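Local coordinates for protein fatty acid amide hydrolase (Candida albicans, PDB 6KVR) that probably hydrolyses monocarboxylic acid amides to the free acid and ammonium, as a serine hydrolase of the amidase signature family, at residues A[262-273]-A[487-498]. Sequence-based numbering, arbitrary orientation.
Sequences AAYSGCHGLRPT and WNILDFPTLSFQ
Arg271 reaches from strand 268-271 to Asp491 and Phe492, just past the end of helix 482-490. Its strand and 494-499 are antiparallel neighbours inside the mixed sheet of the amidase fold, between strands 295-300 and 540-546. Arg271 CB lies 3.8 Å from Thr494 O. With CG anti to the backbone N (chi1 -176°), the chain leaves the face it shares with Thr494 and Ser496 and leans toward the helix. CD packs against Asn488 ND2, which also donates to Asp253; Asn488 adjoins Gly255, predicted to bind substrate. A bend at chi3 turns the guanidinium onto the helix end, beneath Trp487 O. NE bonds weakly to Phe492 O, NH1 weakly to Asp491 OD2 and a water shared with Asn488. Arg271 NH2 bonds to Phe492 O and, in a salt bridge, to the anti lone pair of Asp491 OD2 (2.8 Å). Asp491, at positive phi, closes a Schellman motif; its OD1 accepts from Thr274 and salt-bridges Arg549.

Gln498 NE2 bonds to Ala263 O and Cys267 O, tying the turn after helix 259-265 to strand 494-499. Gly269 suits its place because a CB would strike Ala262.

Arginine's planar donors meet carbonyls and a carboxylate, so its buried charge is probably well compensated.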
loop_
_atom_site.group_PDB
_atom_site.type_symbol
_atom_site.label_atom_id
_atom_site.label_comp_id
_atom_site.label_asym_id
_atom_site.label_seq_id
_atom_site.Cartn_x
_atom_site.Cartn_y
_atom_site.Cartn_z
ATOM N N ALA A 262 -7.866 -22.672 -9.800
ATOM C CA ALA A 262 -8.681 -22.373 -10.971
ATOM C C ALA A 262 -8.141 -23.094 -12.200
ATOM O O ALA A 262 -8.867 -23.841 -12.867
ATOM C CB ALA A 262 -8.741 -20.864 -11.209
ATOM N N ALA A 263 -6.853 -22.907 -12.488
ATOM C CA ALA A 263 -6.257 -23.515 -13.670
ATOM C C ALA A 263 -6.271 -25.036 -13.585
ATOM O O ALA A 263 -6.541 -25.711 -14.586
ATOM C CB ALA A 263 -4.830 -23.000 -13.860
ATOM N N TYR A 264 -5.975 -25.593 -12.403
ATOM C CA TYR A 264 -5.944 -27.043 -12.244
ATOM C C TYR A 264 -7.329 -27.645 -12.455
ATOM O O TYR A 264 -7.460 -28.717 -13.052
ATOM C CB TYR A 264 -5.448 -27.442 -10.849
ATOM C CG TYR A 264 -4.015 -27.114 -10.480
ATOM C CD1 TYR A 264 -3.151 -26.512 -11.380
ATOM C CD2 TYR A 264 -3.530 -27.415 -9.210
ATOM C CE1 TYR A 264 -1.844 -26.212 -11.029
ATOM C CE2 TYR A 264 -2.231 -27.112 -8.837
ATOM C CZ TYR A 264 -1.392 -26.509 -9.762
ATOM O OH TYR A 264 -0.091 -26.212 -9.422
ATOM N N SER A 265 -8.371 -26.971 -11.961
ATOM C CA SER A 265 -9.672 -27.589 -11.773
ATOM C C SER A 265 -10.692 -27.198 -12.825
ATOM O O SER A 265 -11.858 -27.573 -12.694
ATOM C CB SER A 265 -10.232 -27.235 -10.391
ATOM O OG SER A 265 -9.467 -27.814 -9.350
ATOM N N GLY A 266 -10.307 -26.421 -13.831
ATOM C CA GLY A 266 -11.209 -26.126 -14.925
ATOM C C GLY A 266 -12.116 -24.921 -14.772
ATOM O O GLY A 266 -13.228 -24.940 -15.315
ATOM N N CYS A 267 -11.687 -23.862 -14.078
ATOM C CA CYS A 267 -12.505 -22.652 -14.014
ATOM C C CYS A 267 -11.601 -21.435 -14.157
ATOM O O CYS A 267 -10.405 -21.557 -14.445
ATOM C CB CYS A 267 -13.345 -22.611 -12.731
ATOM S SG CYS A 267 -12.394 -22.685 -11.218
ATOM N N HIS A 268 -12.187 -20.250 -13.991
ATOM C CA HIS A 268 -11.476 -18.981 -14.106
ATOM C C HIS A 268 -11.284 -18.379 -12.721
ATOM O O HIS A 268 -12.100 -18.596 -11.820
ATOM C CB HIS A 268 -12.229 -17.959 -14.965
ATOM C CG HIS A 268 -12.660 -18.463 -16.309
ATOM N ND1 HIS A 268 -11.769 -18.884 -17.274
ATOM C CD2 HIS A 268 -13.894 -18.569 -16.863
ATOM C CE1 HIS A 268 -12.437 -19.243 -18.357
ATOM N NE2 HIS A 268 -13.726 -19.062 -18.135
ATOM N N GLY A 269 -10.204 -17.605 -12.564
ATOM C CA GLY A 269 -9.894 -17.013 -11.277
ATOM C C GLY A 269 -9.097 -15.735 -11.402
ATOM O O GLY A 269 -8.220 -15.627 -12.271
ATOM N N LEU A 270 -9.372 -14.766 -10.536
ATOM C CA LEU A 270 -8.688 -13.476 -10.572
ATOM C C LEU A 270 -7.904 -13.244 -9.289
ATOM O O LEU A 270 -8.487 -13.224 -8.199
ATOM C CB LEU A 270 -9.682 -12.337 -10.770
ATOM C CG LEU A 270 -9.011 -10.965 -10.683
ATOM C CD1 LEU A 270 -7.996 -10.779 -11.815
ATOM C CD2 LEU A 270 -10.071 -9.854 -10.701
ATOM N N ARG A 271 -6.594 -13.055 -9.423
ATOM C CA ARG A 271 -5.798 -12.464 -8.353
ATOM C C ARG A 271 -5.737 -10.948 -8.553
ATOM O O ARG A 271 -5.014 -10.465 -9.433
ATOM C CB ARG A 271 -4.383 -13.041 -8.332
ATOM C CG ARG A 271 -3.562 -12.516 -7.161
ATOM C CD ARG A 271 -2.051 -12.582 -7.339
ATOM N NE ARG A 271 -1.586 -11.317 -7.860
ATOM C CZ ARG A 271 -1.154 -10.288 -7.142
ATOM N NH1 ARG A 271 -0.944 -10.379 -5.831
ATOM N NH2 ARG A 271 -0.946 -9.130 -7.752
ATOM N N PRO A 272 -6.469 -10.158 -7.784
ATOM C CA PRO A 272 -6.429 -8.705 -7.991
ATOM C C PRO A 272 -5.181 -8.072 -7.381
ATOM O O PRO A 272 -4.453 -8.688 -6.587
ATOM C CB PRO A 272 -7.703 -8.203 -7.308
ATOM C CG PRO A 272 -8.186 -9.332 -6.440
ATOM C CD PRO A 272 -7.469 -10.582 -6.793
ATOM N N THR A 273 -4.913 -6.838 -7.816
ATOM C CA THR A 273 -3.876 -6.032 -7.179
ATOM C C THR A 273 -4.184 -5.910 -5.697
ATOM O O THR A 273 -5.354 -5.829 -5.303
ATOM C CB THR A 273 -3.805 -4.620 -7.793
ATOM O OG1 THR A 273 -3.989 -4.674 -9.210
ATOM C CG2 THR A 273 -2.433 -3.984 -7.506
ATOM N N TRP A 487 4.069 -13.228 -9.895
ATOM C CA TRP A 487 3.098 -12.143 -9.870
ATOM C C TRP A 487 2.670 -11.755 -8.453
ATOM O O TRP A 487 2.037 -10.701 -8.281
ATOM C CB TRP A 487 1.888 -12.519 -10.746
ATOM C CG TRP A 487 2.395 -13.022 -12.069
ATOM C CD1 TRP A 487 2.334 -14.297 -12.534
ATOM C CD2 TRP A 487 3.113 -12.263 -13.069
ATOM N NE1 TRP A 487 2.940 -14.379 -13.767
ATOM C CE2 TRP A 487 3.431 -13.147 -14.115
ATOM C CE3 TRP A 487 3.504 -10.923 -13.181
ATOM C CZ2 TRP A 487 4.127 -12.741 -15.261
ATOM C CZ3 TRP A 487 4.192 -10.516 -14.332
ATOM C CH2 TRP A 487 4.502 -11.425 -15.348
ATOM N N ASN A 488 3.026 -12.549 -7.434
ATOM C CA ASN A 488 2.801 -12.090 -6.066
ATOM C C ASN A 488 3.857 -11.082 -5.637
ATOM O O ASN A 488 3.531 -10.074 -5.001
ATOM C CB ASN A 488 2.790 -13.264 -5.094
ATOM C CG ASN A 488 1.621 -14.197 -5.336
ATOM O OD1 ASN A 488 1.788 -15.275 -5.894
ATOM N ND2 ASN A 488 0.428 -13.770 -4.946
ATOM N N ILE A 489 5.126 -11.328 -5.970
ATOM C CA ILE A 489 6.139 -10.369 -5.546
ATOM C C ILE A 489 6.040 -9.097 -6.389
ATOM O O ILE A 489 6.243 -8.000 -5.872
ATOM C CB ILE A 489 7.558 -10.992 -5.561
ATOM C CG1 ILE A 489 8.557 -10.021 -4.939
ATOM C CG2 ILE A 489 8.017 -11.358 -6.976
ATOM C CD1 ILE A 489 9.997 -10.558 -4.867
ATOM N N LEU A 490 5.684 -9.208 -7.673
ATOM C CA LEU A 490 5.445 -8.002 -8.471
ATOM C C LEU A 490 4.117 -7.334 -8.136
ATOM O O LEU A 490 3.962 -6.134 -8.396
ATOM C CB LEU A 490 5.478 -8.325 -9.969
ATOM C CG LEU A 490 6.778 -8.916 -10.541
ATOM C CD1 LEU A 490 6.624 -9.336 -12.014
ATOM C CD2 LEU A 490 7.949 -7.955 -10.379
ATOM N N ASP A 491 3.166 -8.078 -7.558
ATOM C CA ASP A 491 1.806 -7.593 -7.288
ATOM C C ASP A 491 1.117 -7.070 -8.556
ATOM O O ASP A 491 0.531 -5.983 -8.568
ATOM C CB ASP A 491 1.781 -6.521 -6.200
ATOM C CG ASP A 491 0.357 -6.229 -5.695
ATOM O OD1 ASP A 491 0.136 -5.150 -5.081
ATOM O OD2 ASP A 491 -0.562 -7.055 -5.933
ATOM N N PHE A 492 1.170 -7.862 -9.625
ATOM C CA PHE A 492 0.426 -7.508 -10.834
ATOM C C PHE A 492 -0.916 -8.230 -10.843
ATOM O O PHE A 492 -0.980 -9.421 -10.510
ATOM C CB PHE A 492 1.198 -7.895 -12.109
ATOM C CG PHE A 492 2.364 -6.973 -12.459
ATOM C CD1 PHE A 492 2.880 -6.075 -11.542
ATOM C CD2 PHE A 492 2.931 -7.014 -13.732
ATOM C CE1 PHE A 492 3.950 -5.236 -11.865
ATOM C CE2 PHE A 492 3.994 -6.171 -14.075
ATOM C CZ PHE A 492 4.505 -5.278 -13.130
ATOM N N PRO A 493 -2.026 -7.587 -11.214
ATOM C CA PRO A 493 -3.296 -8.321 -11.291
ATOM C C PRO A 493 -3.219 -9.371 -12.397
ATOM O O PRO A 493 -2.752 -9.090 -13.508
ATOM C CB PRO A 493 -4.326 -7.227 -11.595
ATOM C CG PRO A 493 -3.542 -6.151 -12.281
ATOM C CD PRO A 493 -2.136 -6.211 -11.731
ATOM N N THR A 494 -3.627 -10.600 -12.067
ATOM C CA THR A 494 -3.419 -11.741 -12.947
ATOM C C THR A 494 -4.682 -12.586 -13.021
ATOM O O THR A 494 -5.178 -13.083 -11.999
ATOM C CB THR A 494 -2.233 -12.587 -12.464
ATOM O OG1 THR A 494 -1.064 -11.766 -12.403
ATOM C CG2 THR A 494 -1.978 -13.778 -13.416
ATOM N N LEU A 495 -5.180 -12.774 -14.236
ATOM C CA LEU A 495 -6.321 -13.641 -14.491
ATOM C C LEU A 495 -5.823 -15.030 -14.860
ATOM O O LEU A 495 -4.990 -15.181 -15.760
ATOM C CB LEU A 495 -7.186 -13.067 -15.615
ATOM C CG LEU A 495 -8.259 -13.950 -16.264
ATOM C CD1 LEU A 495 -9.396 -14.207 -15.298
ATOM C CD2 LEU A 495 -8.798 -13.291 -17.540
ATOM N N SER A 496 -6.322 -16.041 -14.161
ATOM C CA SER A 496 -6.143 -17.431 -14.567
ATOM C C SER A 496 -7.398 -17.853 -15.327
ATOM O O SER A 496 -8.506 -17.781 -14.780
ATOM C CB SER A 496 -5.903 -18.325 -13.351
ATOM O OG SER A 496 -5.685 -19.673 -13.734
ATOM N N PHE A 497 -7.234 -18.259 -16.590
ATOM C CA PHE A 497 -8.374 -18.540 -17.462
ATOM C C PHE A 497 -8.198 -19.867 -18.197
ATOM O O PHE A 497 -7.094 -20.195 -18.643
ATOM C CB PHE A 497 -8.592 -17.389 -18.481
ATOM C CG PHE A 497 -7.550 -17.322 -19.583
ATOM C CD1 PHE A 497 -6.372 -16.600 -19.412
ATOM C CD2 PHE A 497 -7.762 -17.964 -20.799
ATOM C CE1 PHE A 497 -5.422 -16.529 -20.426
ATOM C CE2 PHE A 497 -6.822 -17.908 -21.814
ATOM C CZ PHE A 497 -5.650 -17.183 -21.632
ATOM N N GLN A 498 -9.294 -20.626 -18.327
ATOM C CA GLN A 498 -9.274 -21.861 -19.113
ATOM C C GLN A 498 -9.083 -21.570 -20.599
ATOM O O GLN A 498 -9.685 -20.642 -21.151
ATOM C CB GLN A 498 -10.567 -22.649 -18.918
ATOM C CG GLN A 498 -10.666 -23.332 -17.575
ATOM C CD GLN A 498 -9.442 -24.169 -17.261
ATOM O OE1 GLN A 498 -8.970 -24.944 -18.097
ATOM N NE2 GLN A 498 -8.917 -24.018 -16.046
HETATM O O HOH W 1 -7.859 -21.149 -15.404
HETATM O O HOH W 2 -0.664 -11.786 -3.219
#